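Peptide methionine sulfoxide reductase MsrA (Corynebacterium diphtheriae, PDB 4D7L) repairs oxidatively damaged proteins by reducing methionine (S)-sulfoxide to methionine through cysteine-based thiol-disulfide exchange. Local coordinates at residues I70-G75 with G224-H229; G75-F80 with E213-L218; H113-E118 with G152-S157. One frame throughout, in Å; residues are numbered along the deposited sequence. Where two conformers were deposited one is given.

Contact 1: I70-G75 with G224-H229; sequences IGCYWG and GYCPHH. With SO4 (sulfate ion), chain E; PGE (triethylene glycol), chain M.
The Trp74 indole meets segment 224-229 with its six-membered rim: the carbonyl O of Tyr225 lies at the ring edge, in plane, 3.6 Å from Trp74 CZ3. Pro227 CD comes in obliquely, 4.0 Å from Trp74 CZ3, the two side chains crossing at about a right angle. Tyr217 stacks on the indole, and His214 accepts the hydrogen bond from its NE1. Two further rings, of Tyr225 and His228, meet molecules probably from the crystallisation liquor at their edges. Tyr225 OH donates to O2 of a sulfate (2.7 Å), while His228 NE2 donates to O1 of a triethylene glycol (2.9 Å).

Next to the indole, Cys72 and Cys226 face each other; they form a disulfide in this crystal, yet both have two conformers, and in the one described here Cys72 SG stands 3.4 Å from Cys226 SG, too far for a covalent bond. Cys72 SG lies anti to its backbone N (chi1 170°), extended toward its partner. Here Cys226 SG also lies 3.4 Å from Gly75 N, which, lacking CB, leaves room for it.

Cys72 is the N-cap of helix 73-81, just past strand 64-69; the loop after helix 217-220 brings Cys226 to it, beside strand 150-151.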
loop_
_atom_site.group_PDB
_atom_site.type_symbol
_atom_site.label_atom_id
_atom_site.label_comp_id
_atom_site.label_asym_id
_atom_site.label_seq_id
_atom_site.Cartn_x
_atom_site.Cartn_y
_atom_site.Cartn_z
ATOM N N ILE A 70 -3.474 -1.765 1.722
ATOM C CA ILE A 70 -4.838 -2.069 2.154
ATOM C C ILE A 70 -5.655 -2.632 1.007
ATOM O O ILE A 70 -6.879 -2.548 1.017
ATOM C CB ILE A 70 -5.557 -0.810 2.721
ATOM C CG1 ILE A 70 -5.557 0.315 1.679
ATOM C CG2 ILE A 70 -4.876 -0.326 3.983
ATOM C CD1 ILE A 70 -6.464 1.509 2.046
ATOM N N GLY A 71 -4.983 -3.232 0.032
ATOM C CA GLY A 71 -5.679 -3.791 -1.115
ATOM C C GLY A 71 -5.395 -2.995 -2.378
ATOM O O GLY A 71 -4.324 -2.406 -2.494
ATOM N N CYS A 72 -6.340 -2.994 -3.321
ATOM C CA CYS A 72 -6.150 -2.312 -4.611
ATOM C C CYS A 72 -5.543 -0.932 -4.419
ATOM O O CYS A 72 -6.167 -0.044 -3.823
ATOM C CB CYS A 72 -7.479 -2.188 -5.354
ATOM S SG CYS A 72 -7.367 -1.108 -6.822
ATOM N N TYR A 73 -4.295 -0.754 -4.864
ATOM C CA TYR A 73 -3.655 0.529 -4.547
ATOM C C TYR A 73 -4.230 1.767 -5.280
ATOM O O TYR A 73 -3.908 2.884 -4.913
ATOM C CB TYR A 73 -2.122 0.517 -4.689
ATOM C CG TYR A 73 -1.487 0.005 -5.967
ATOM C CD1 TYR A 73 -2.013 0.328 -7.213
ATOM C CD2 TYR A 73 -0.202 -0.536 -5.924
ATOM C CE1 TYR A 73 -1.378 -0.068 -8.384
ATOM C CE2 TYR A 73 0.462 -0.905 -7.080
ATOM C CZ TYR A 73 -0.129 -0.663 -8.311
ATOM O OH TYR A 73 0.543 -1.014 -9.467
ATOM N N TRP A 74 -5.013 1.601 -6.349
ATOM C CA TRP A 74 -5.575 2.775 -7.014
ATOM C C TRP A 74 -6.491 3.541 -6.061
ATOM O O TRP A 74 -6.386 4.755 -5.922
ATOM C CB TRP A 74 -6.386 2.385 -8.236
ATOM C CG TRP A 74 -5.619 1.742 -9.337
ATOM C CD1 TRP A 74 -4.264 1.786 -9.568
ATOM C CD2 TRP A 74 -6.185 0.939 -10.362
ATOM N NE1 TRP A 74 -3.959 1.049 -10.706
ATOM C CE2 TRP A 74 -5.129 0.524 -11.208
ATOM C CE3 TRP A 74 -7.496 0.535 -10.659
ATOM C CZ2 TRP A 74 -5.349 -0.266 -12.332
ATOM C CZ3 TRP A 74 -7.716 -0.261 -11.783
ATOM C CH2 TRP A 74 -6.647 -0.651 -12.604
ATOM N N GLY A 75 -7.395 2.814 -5.416
ATOM C CA GLY A 75 -8.336 3.431 -4.495
ATOM C C GLY A 75 -7.616 3.903 -3.255
ATOM O O GLY A 75 -7.929 4.947 -2.698
ATOM N N GLY A 224 -11.889 4.893 -15.005
ATOM C CA GLY A 224 -11.351 3.711 -14.345
ATOM C C GLY A 224 -11.864 3.558 -12.926
ATOM O O GLY A 224 -12.326 4.518 -12.324
ATOM N N TYR A 225 -11.787 2.351 -12.380
ATOM C CA TYR A 225 -12.247 2.100 -11.012
ATOM C C TYR A 225 -11.618 0.775 -10.566
ATOM O O TYR A 225 -11.244 -0.048 -11.407
ATOM C CB TYR A 225 -13.789 2.070 -10.938
ATOM C CG TYR A 225 -14.388 1.033 -11.861
ATOM C CD1 TYR A 225 -14.566 -0.286 -11.431
ATOM C CD2 TYR A 225 -14.707 1.342 -13.179
ATOM C CE1 TYR A 225 -15.067 -1.260 -12.280
ATOM C CE2 TYR A 225 -15.216 0.385 -14.030
ATOM C CZ TYR A 225 -15.390 -0.922 -13.578
ATOM O OH TYR A 225 -15.887 -1.889 -14.421
ATOM N N CYS A 226 -11.469 0.579 -9.261
ATOM C CA CYS A 226 -10.916 -0.657 -8.730
ATOM C C CYS A 226 -11.825 -1.822 -9.119
ATOM O O CYS A 226 -13.048 -1.717 -8.991
ATOM C CB CYS A 226 -10.771 -0.562 -7.208
ATOM S SG CYS A 226 -10.072 1.019 -6.630
ATOM N N PRO A 227 -11.236 -2.920 -9.613
ATOM C CA PRO A 227 -12.065 -4.038 -10.072
ATOM C C PRO A 227 -13.002 -4.579 -9.006
ATOM O O PRO A 227 -12.683 -4.540 -7.801
ATOM C CB PRO A 227 -11.032 -5.086 -10.473
ATOM C CG PRO A 227 -9.822 -4.242 -10.899
ATOM C CD PRO A 227 -9.805 -3.127 -9.918
ATOM N N HIS A 228 -14.121 -5.114 -9.480
ATOM C CA HIS A 228 -15.190 -5.711 -8.671
ATOM C C HIS A 228 -16.055 -4.635 -8.027
ATOM O O HIS A 228 -16.774 -4.921 -7.072
ATOM C CB HIS A 228 -14.636 -6.649 -7.581
ATOM C CG HIS A 228 -13.632 -7.636 -8.084
ATOM N ND1 HIS A 228 -13.973 -8.679 -8.918
ATOM C CD2 HIS A 228 -12.289 -7.716 -7.911
ATOM C CE1 HIS A 228 -12.889 -9.375 -9.214
ATOM N NE2 HIS A 228 -11.855 -8.811 -8.618
ATOM N N HIS A 229 -15.976 -3.404 -8.529
ATOM C CA HIS A 229 -16.823 -2.334 -8.003
ATOM C C HIS A 229 -17.773 -1.749 -9.041
ATOM O O HIS A 229 -18.323 -0.672 -8.834
ATOM C CB HIS A 229 -15.956 -1.231 -7.398
ATOM C CG HIS A 229 -15.210 -1.674 -6.180
ATOM N ND1 HIS A 229 -15.760 -1.645 -4.915
ATOM C CD2 HIS A 229 -13.969 -2.200 -6.038
ATOM C CE1 HIS A 229 -14.883 -2.114 -4.044
ATOM N NE2 HIS A 229 -13.787 -2.456 -4.700
HETATM S S SO4 E . -16.091 -5.280 -12.697
HETATM O O1 SO4 E . -16.912 -5.078 -11.512
HETATM O O2 SO4 E . -16.540 -4.398 -13.771
HETATM O O3 SO4 E . -16.205 -6.663 -13.143
HETATM O O4 SO4 E . -14.699 -4.986 -12.364
HETATM C C1 PGE M . -7.937 -10.104 -8.161
HETATM O O1 PGE M . -9.047 -9.223 -8.246
HETATM C C2 PGE M . -8.371 -11.558 -8.233
HETATM O O2 PGE M . -9.345 -11.859 -7.238
#

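Contact 2: G75-F80 with E213-L218; sequences GAEKLF and EHQQYL
Glu77 grips Gln216 with both carboxylate oxygens. OE1 of Glu77 accepts the backbone N of Gln216 at 2.8 Å, somewhat bent (150°), and OE2 of Glu77 accepts the side-chain NE2 of Gln216 at 2.8 Å, nearly straight (168°). Each oxygen uses its syn lone pair, so one residue closes a two-pronged clasp on the other. The bond to OE2 runs within the amide plane of Gln216, although carboxylate and amide are turned 65° apart. An extended chain beyond CG carries the Glu77 carboxylate out from its helix, whereas Gln216 bends at chi2 to bring NE2 up to OE2.

A water enlarges the grip, donating to Glu77 OE1 (2.7 Å) and to the carbonyl O of His214 (2.8 Å). Beside this polar centre lies an apolar one: Leu218 CD1 rests 3.8 Å from Gly75 N and 4.1 Å from Lys78 CD, the side chains of Leu218 and Lys78 crossing roughly at a right angle.

Further out, Thr89 OG1 also bonds Glu77 OE2. With Gln216 N, Gln216 NE2 and the water, the buried carboxylate has four partners that together should fix its rotation; Ala52 N holds the other end of the Gln216 amide. Lys78 directs its ammonium group to Glu82. The type II turn from His214 to Tyr217 places Gln216 in a left-handed backbone conformation and presents its N-H to the glutamate.

The arrangement is a buried carboxylate tying a turn to a helix: Gln216 occupies the N-cap position of helix 217-220, and Glu77 lies two residues beyond Gly75, the last residue of Gly-Cys-Tyr-Trp-Gly, this enzyme's version of the MsrA signature sequence.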
loop_
_atom_site.group_PDB
_atom_site.type_symbol
_atom_site.label_atom_id
_atom_site.label_comp_id
_atom_site.label_asym_id
_atom_site.label_seq_id
_atom_site.Cartn_x
_atom_site.Cartn_y
_atom_site.Cartn_z
ATOM N N GLY A 75 -7.395 2.814 -5.416
ATOM C CA GLY A 75 -8.336 3.431 -4.495
ATOM C C GLY A 75 -7.616 3.903 -3.255
ATOM O O GLY A 75 -7.929 4.947 -2.698
ATOM N N ALA A 76 -6.654 3.108 -2.806
ATOM C CA ALA A 76 -5.893 3.467 -1.631
ATOM C C ALA A 76 -5.085 4.737 -1.867
ATOM O O ALA A 76 -4.986 5.569 -0.979
ATOM C CB ALA A 76 -4.968 2.308 -1.235
ATOM N N GLU A 77 -4.505 4.899 -3.057
ATOM C CA GLU A 77 -3.684 6.097 -3.280
ATOM C C GLU A 77 -4.544 7.357 -3.220
ATOM O O GLU A 77 -4.129 8.381 -2.667
ATOM C CB GLU A 77 -2.942 6.063 -4.630
ATOM C CG GLU A 77 -1.720 7.042 -4.589
ATOM C CD GLU A 77 -1.185 7.488 -5.958
ATOM O OE1 GLU A 77 -1.600 6.946 -7.011
ATOM O OE2 GLU A 77 -0.326 8.397 -5.978
ATOM N N LYS A 78 -5.726 7.276 -3.818
ATOM C CA LYS A 78 -6.658 8.418 -3.841
ATOM C C LYS A 78 -7.060 8.802 -2.416
ATOM O O LYS A 78 -7.097 9.990 -2.065
ATOM C CB LYS A 78 -7.887 8.088 -4.707
ATOM C CG LYS A 78 -8.951 9.217 -4.840
ATOM C CD LYS A 78 -10.007 8.773 -5.874
ATOM C CE LYS A 78 -11.263 9.654 -5.957
ATOM N NZ LYS A 78 -11.055 11.092 -5.693
ATOM N N LEU A 79 -7.351 7.795 -1.599
ATOM C CA LEU A 79 -7.704 8.016 -0.192
ATOM C C LEU A 79 -6.646 8.849 0.512
ATOM O O LEU A 79 -6.944 9.808 1.246
ATOM C CB LEU A 79 -7.851 6.667 0.527
ATOM C CG LEU A 79 -8.134 6.771 2.027
ATOM C CD1 LEU A 79 -9.601 7.177 2.233
ATOM C CD2 LEU A 79 -7.792 5.475 2.730
ATOM N N PHE A 80 -5.392 8.495 0.279
ATOM C CA PHE A 80 -4.334 9.206 0.987
ATOM C C PHE A 80 -3.940 10.540 0.359
ATOM O O PHE A 80 -3.680 11.490 1.109
ATOM C CB PHE A 80 -3.112 8.286 1.152
ATOM C CG PHE A 80 -3.320 7.257 2.222
ATOM C CD1 PHE A 80 -3.331 7.649 3.557
ATOM C CD2 PHE A 80 -3.578 5.927 1.904
ATOM C CE1 PHE A 80 -3.577 6.726 4.571
ATOM C CE2 PHE A 80 -3.810 4.978 2.917
ATOM C CZ PHE A 80 -3.818 5.381 4.250
ATOM N N GLU A 213 1.707 4.749 -15.561
ATOM C CA GLU A 213 0.269 4.645 -15.782
ATOM C C GLU A 213 -0.505 4.422 -14.491
ATOM O O GLU A 213 -1.665 4.841 -14.382
ATOM C CB GLU A 213 -0.047 3.496 -16.769
ATOM C CG GLU A 213 0.376 3.787 -18.201
ATOM C CD GLU A 213 1.895 3.647 -18.462
ATOM O OE1 GLU A 213 2.643 3.109 -17.607
ATOM O OE2 GLU A 213 2.342 4.095 -19.543
ATOM N N HIS A 214 0.106 3.734 -13.524
ATOM C CA HIS A 214 -0.563 3.466 -12.237
ATOM C C HIS A 214 -0.587 4.666 -11.287
ATOM O O HIS A 214 -1.423 4.728 -10.378
ATOM C CB HIS A 214 0.117 2.281 -11.515
ATOM C CG HIS A 214 -0.093 0.971 -12.209
ATOM N ND1 HIS A 214 -1.193 0.176 -11.971
ATOM C CD2 HIS A 214 0.631 0.342 -13.165
ATOM C CE1 HIS A 214 -1.140 -0.891 -12.750
ATOM N NE2 HIS A 214 -0.031 -0.827 -13.468
ATOM N N GLN A 215 0.350 5.587 -11.462
ATOM C CA GLN A 215 0.475 6.724 -10.550
ATOM C C GLN A 215 -0.711 7.642 -10.723
ATOM O O GLN A 215 -0.937 8.143 -11.809
ATOM C CB GLN A 215 1.791 7.474 -10.809
ATOM C CG GLN A 215 3.018 6.543 -10.795
ATOM C CD GLN A 215 3.203 5.833 -9.442
ATOM O OE1 GLN A 215 2.861 6.388 -8.400
ATOM N NE2 GLN A 215 3.781 4.621 -9.456
ATOM N N GLN A 216 -1.480 7.828 -9.656
ATOM C CA GLN A 216 -2.724 8.609 -9.701
ATOM C C GLN A 216 -3.656 8.132 -10.807
ATOM O O GLN A 216 -4.311 8.929 -11.476
ATOM C CB GLN A 216 -2.423 10.104 -9.872
ATOM C CG GLN A 216 -1.587 10.698 -8.732
ATOM C CD GLN A 216 -0.096 10.616 -9.008
ATOM O OE1 GLN A 216 0.388 11.179 -9.989
ATOM N NE2 GLN A 216 0.636 9.915 -8.148
ATOM N N TYR A 217 -3.715 6.816 -10.988
ATOM C CA TYR A 217 -4.535 6.220 -12.038
ATOM C C TYR A 217 -5.974 6.749 -12.079
ATOM O O TYR A 217 -6.503 7.075 -13.147
ATOM C CB TYR A 217 -4.566 4.693 -11.857
ATOM C CG TYR A 217 -5.439 3.994 -12.865
ATOM C CD1 TYR A 217 -5.014 3.811 -14.171
ATOM C CD2 TYR A 217 -6.701 3.490 -12.502
ATOM C CE1 TYR A 217 -5.822 3.160 -15.104
ATOM C CE2 TYR A 217 -7.511 2.840 -13.430
ATOM C CZ TYR A 217 -7.066 2.679 -14.728
ATOM O OH TYR A 217 -7.866 2.037 -15.651
ATOM N N LEU A 218 -6.607 6.816 -10.917
ATOM C CA LEU A 218 -8.014 7.184 -10.871
ATOM C C LEU A 218 -8.227 8.647 -11.221
ATOM O O LEU A 218 -9.296 9.022 -11.704
ATOM C CB LEU A 218 -8.588 6.885 -9.495
ATOM C CG LEU A 218 -8.605 5.396 -9.158
ATOM C CD1 LEU A 218 -9.201 5.210 -7.767
ATOM C CD2 LEU A 218 -9.386 4.594 -10.224
HETATM O O HOH W 1 -3.011 4.874 -8.132
#

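Contact 3: H113-E118 with G152-S157; sequences HTEIVE and GTQYRS. With CAC (cacodylate ion), chain D.
Where strand 114-121 enters the mixed sheet, a 3-10 turn at 153-155, leading toward strand 158-161, closes over its first residues and forms part of a pocket holding a cacodylate ion. The backbone N of Glu115 donates to Gln154 O at 2.8 Å and 164°, from a position tilted 23° off the carbonyl plane. In return, Gln154 CA makes a CA-H...O contact with His113 O (3.2 Å). Thr114 OG1 sits 3.0 Å from both Gln154 O and Arg156 O. Thr114 CB lies over one face of the Arg156 guanidinium, toward its rim, and NH1 of that group folds back to Thr153 O (2.9 Å); Asn112 and Glu195 take up its other nitrogens. Two waters complete the seam, one joining Glu115 O to Arg156 O, the other His113 O to Thr153 OG1.

The side chains of Glu115 and Tyr155 run side by side in the same direction, planes 61° apart. Glu115 OE2 comes within 2.6 Å of cacodylate O1, and Tyr155 OH donates to that oxygen at 2.9 Å; Tyr103 OH also hydrogen-bonds the cacodylate, while Glu115 OE1 accepts Tyr73 N. A glutamate and two tyrosines around the bound anion are consistent with the sulfoxide-oxygen site of the MsrA family.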
loop_
_atom_site.group_PDB
_atom_site.type_symbol
_atom_site.label_atom_id
_atom_site.label_comp_id
_atom_site.label_asym_id
_atom_site.label_seq_id
_atom_site.Cartn_x
_atom_site.Cartn_y
_atom_site.Cartn_z
ATOM N N HIS A 113 5.474 -9.536 -3.228
ATOM C CA HIS A 113 5.174 -8.162 -2.828
ATOM C C HIS A 113 3.690 -7.902 -2.584
ATOM O O HIS A 113 2.814 -8.618 -3.081
ATOM C CB HIS A 113 5.640 -7.148 -3.882
ATOM C CG HIS A 113 7.124 -7.017 -3.991
ATOM N ND1 HIS A 113 7.900 -6.509 -2.974
ATOM C CD2 HIS A 113 7.973 -7.308 -5.011
ATOM C CE1 HIS A 113 9.167 -6.501 -3.358
ATOM N NE2 HIS A 113 9.237 -6.975 -4.589
ATOM N N THR A 114 3.377 -6.882 -1.797
ATOM C CA THR A 114 1.986 -6.465 -1.718
ATOM C C THR A 114 1.875 -5.070 -2.331
ATOM O O THR A 114 2.865 -4.335 -2.436
ATOM C CB THR A 114 1.439 -6.493 -0.276
ATOM O OG1 THR A 114 0.004 -6.464 -0.313
ATOM C CG2 THR A 114 1.959 -5.307 0.547
ATOM N N GLU A 115 0.669 -4.732 -2.766
ATOM C CA GLU A 115 0.397 -3.440 -3.385
ATOM C C GLU A 115 0.421 -2.369 -2.309
ATOM O O GLU A 115 -0.357 -2.426 -1.354
ATOM C CB GLU A 115 -0.943 -3.449 -4.124
ATOM C CG GLU A 115 -0.895 -4.329 -5.379
ATOM C CD GLU A 115 -2.110 -4.161 -6.290
ATOM O OE1 GLU A 115 -3.000 -3.325 -5.996
ATOM O OE2 GLU A 115 -2.169 -4.899 -7.300
ATOM N N ILE A 116 1.310 -1.404 -2.493
ATOM C CA ILE A 116 1.643 -0.417 -1.467
ATOM C C ILE A 116 1.445 0.997 -1.958
ATOM O O ILE A 116 1.776 1.311 -3.107
ATOM C CB ILE A 116 3.119 -0.574 -1.019
ATOM C CG1 ILE A 116 3.286 -1.880 -0.233
ATOM C CG2 ILE A 116 3.619 0.652 -0.205
ATOM C CD1 ILE A 116 2.574 -1.867 1.145
ATOM N N VAL A 117 0.921 1.843 -1.071
ATOM C CA VAL A 117 0.931 3.281 -1.251
ATOM C C VAL A 117 2.036 3.887 -0.404
ATOM O O VAL A 117 2.071 3.685 0.816
ATOM C CB VAL A 117 -0.400 3.934 -0.832
ATOM C CG1 VAL A 117 -0.358 5.473 -1.083
ATOM C CG2 VAL A 117 -1.574 3.310 -1.571
ATOM N N GLU A 118 2.954 4.580 -1.068
ATOM C CA GLU A 118 3.946 5.414 -0.406
ATOM C C GLU A 118 3.240 6.708 0.005
ATOM O O GLU A 118 2.726 7.420 -0.847
ATOM C CB GLU A 118 5.106 5.719 -1.350
ATOM C CG GLU A 118 6.106 6.756 -0.788
ATOM C CD GLU A 118 7.129 7.220 -1.811
ATOM O OE1 GLU A 118 6.839 7.198 -3.034
ATOM O OE2 GLU A 118 8.231 7.625 -1.385
ATOM N N GLY A 152 -5.293 -12.744 -3.503
ATOM C CA GLY A 152 -3.886 -12.835 -3.863
ATOM C C GLY A 152 -3.026 -12.278 -2.753
ATOM O O GLY A 152 -3.444 -11.379 -2.014
ATOM N N THR A 153 -1.807 -12.783 -2.628
ATOM C CA THR A 153 -0.906 -12.240 -1.618
ATOM C C THR A 153 -0.576 -10.775 -1.862
ATOM O O THR A 153 -0.161 -10.074 -0.938
ATOM C CB THR A 153 0.409 -13.029 -1.583
ATOM O OG1 THR A 153 0.992 -12.988 -2.892
ATOM C CG2 THR A 153 0.114 -14.483 -1.179
ATOM N N GLN A 154 -0.747 -10.296 -3.092
ATOM C CA GLN A 154 -0.410 -8.891 -3.374
ATOM C C GLN A 154 -1.486 -7.936 -2.851
ATOM O O GLN A 154 -1.335 -6.727 -2.954
ATOM C CB GLN A 154 -0.186 -8.646 -4.886
ATOM C CG GLN A 154 -1.464 -8.651 -5.787
ATOM C CD GLN A 154 -1.777 -10.034 -6.326
ATOM O OE1 GLN A 154 -1.510 -11.026 -5.661
ATOM N NE2 GLN A 154 -2.362 -10.104 -7.531
ATOM N N TYR A 155 -2.546 -8.471 -2.249
ATOM C CA TYR A 155 -3.588 -7.607 -1.689
ATOM C C TYR A 155 -3.602 -7.633 -0.163
ATOM O O TYR A 155 -4.522 -7.086 0.454
ATOM C CB TYR A 155 -4.969 -8.012 -2.232
ATOM C CG TYR A 155 -5.025 -7.841 -3.729
ATOM C CD1 TYR A 155 -5.015 -6.572 -4.293
ATOM C CD2 TYR A 155 -5.041 -8.947 -4.575
ATOM C CE1 TYR A 155 -5.022 -6.394 -5.661
ATOM C CE2 TYR A 155 -5.072 -8.790 -5.943
ATOM C CZ TYR A 155 -5.052 -7.500 -6.483
ATOM O OH TYR A 155 -5.057 -7.321 -7.847
ATOM N N ARG A 156 -2.592 -8.257 0.445
ATOM C CA ARG A 156 -2.593 -8.404 1.908
ATOM C C ARG A 156 -2.376 -7.069 2.633
ATOM O O ARG A 156 -1.789 -6.133 2.095
ATOM C CB ARG A 156 -1.528 -9.421 2.360
ATOM C CG ARG A 156 -0.045 -8.985 2.195
ATOM C CD ARG A 156 0.856 -10.208 2.484
ATOM N NE ARG A 156 2.291 -9.913 2.500
ATOM C CZ ARG A 156 3.075 -9.920 1.421
ATOM N NH1 ARG A 156 2.547 -10.142 0.221
ATOM N NH2 ARG A 156 4.383 -9.672 1.532
ATOM N N SER A 157 -2.840 -7.006 3.878
ATOM C CA SER A 157 -2.740 -5.796 4.696
ATOM C C SER A 157 -1.309 -5.593 5.189
ATOM O O SER A 157 -0.671 -6.567 5.611
ATOM C CB SER A 157 -3.696 -5.921 5.890
ATOM O OG SER A 157 -3.664 -4.762 6.702
HETATM AS AS CAC D . -5.322 -3.567 -9.027
HETATM O O1 CAC D . -4.139 -4.842 -8.970
HETATM O O2 CAC D . -6.486 -3.799 -7.754
HETATM C C1 CAC D . -6.236 -3.600 -10.762
HETATM C C2 CAC D . -4.429 -1.835 -8.790
HETATM O O HOH W 2 2.813 -11.155 -4.113
HETATM O O HOH W 3 -2.346 -4.216 -0.181
#

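The three contacts lie around the start of helix 73-81. Contacts 1 and 2 have centres about 9 Å apart and share Gly75, with Trp74 O only 3.4 Å from Leu218 CD1. Contact 3, its centre about 12 Å from that of contact 1, reaches the helix start through Tyr73 N and Glu115 OE1, 3.1 Å apart, which ties the strand's glutamate to the residue after the predicted catalytic Cys72. Contacts 2 and 3, about 14 Å between centres, meet where Ala76 CB packs on Val117 CG2 at 3.6 Å. Cys72 SG lies 3.0 Å from cacodylate O2. Contact 1 thus supplies the cysteines, contact 3 side chains that bind the cacodylate and probably the sulfoxide oxygen, and contact 2 joins the same helix to the 213-218 turn.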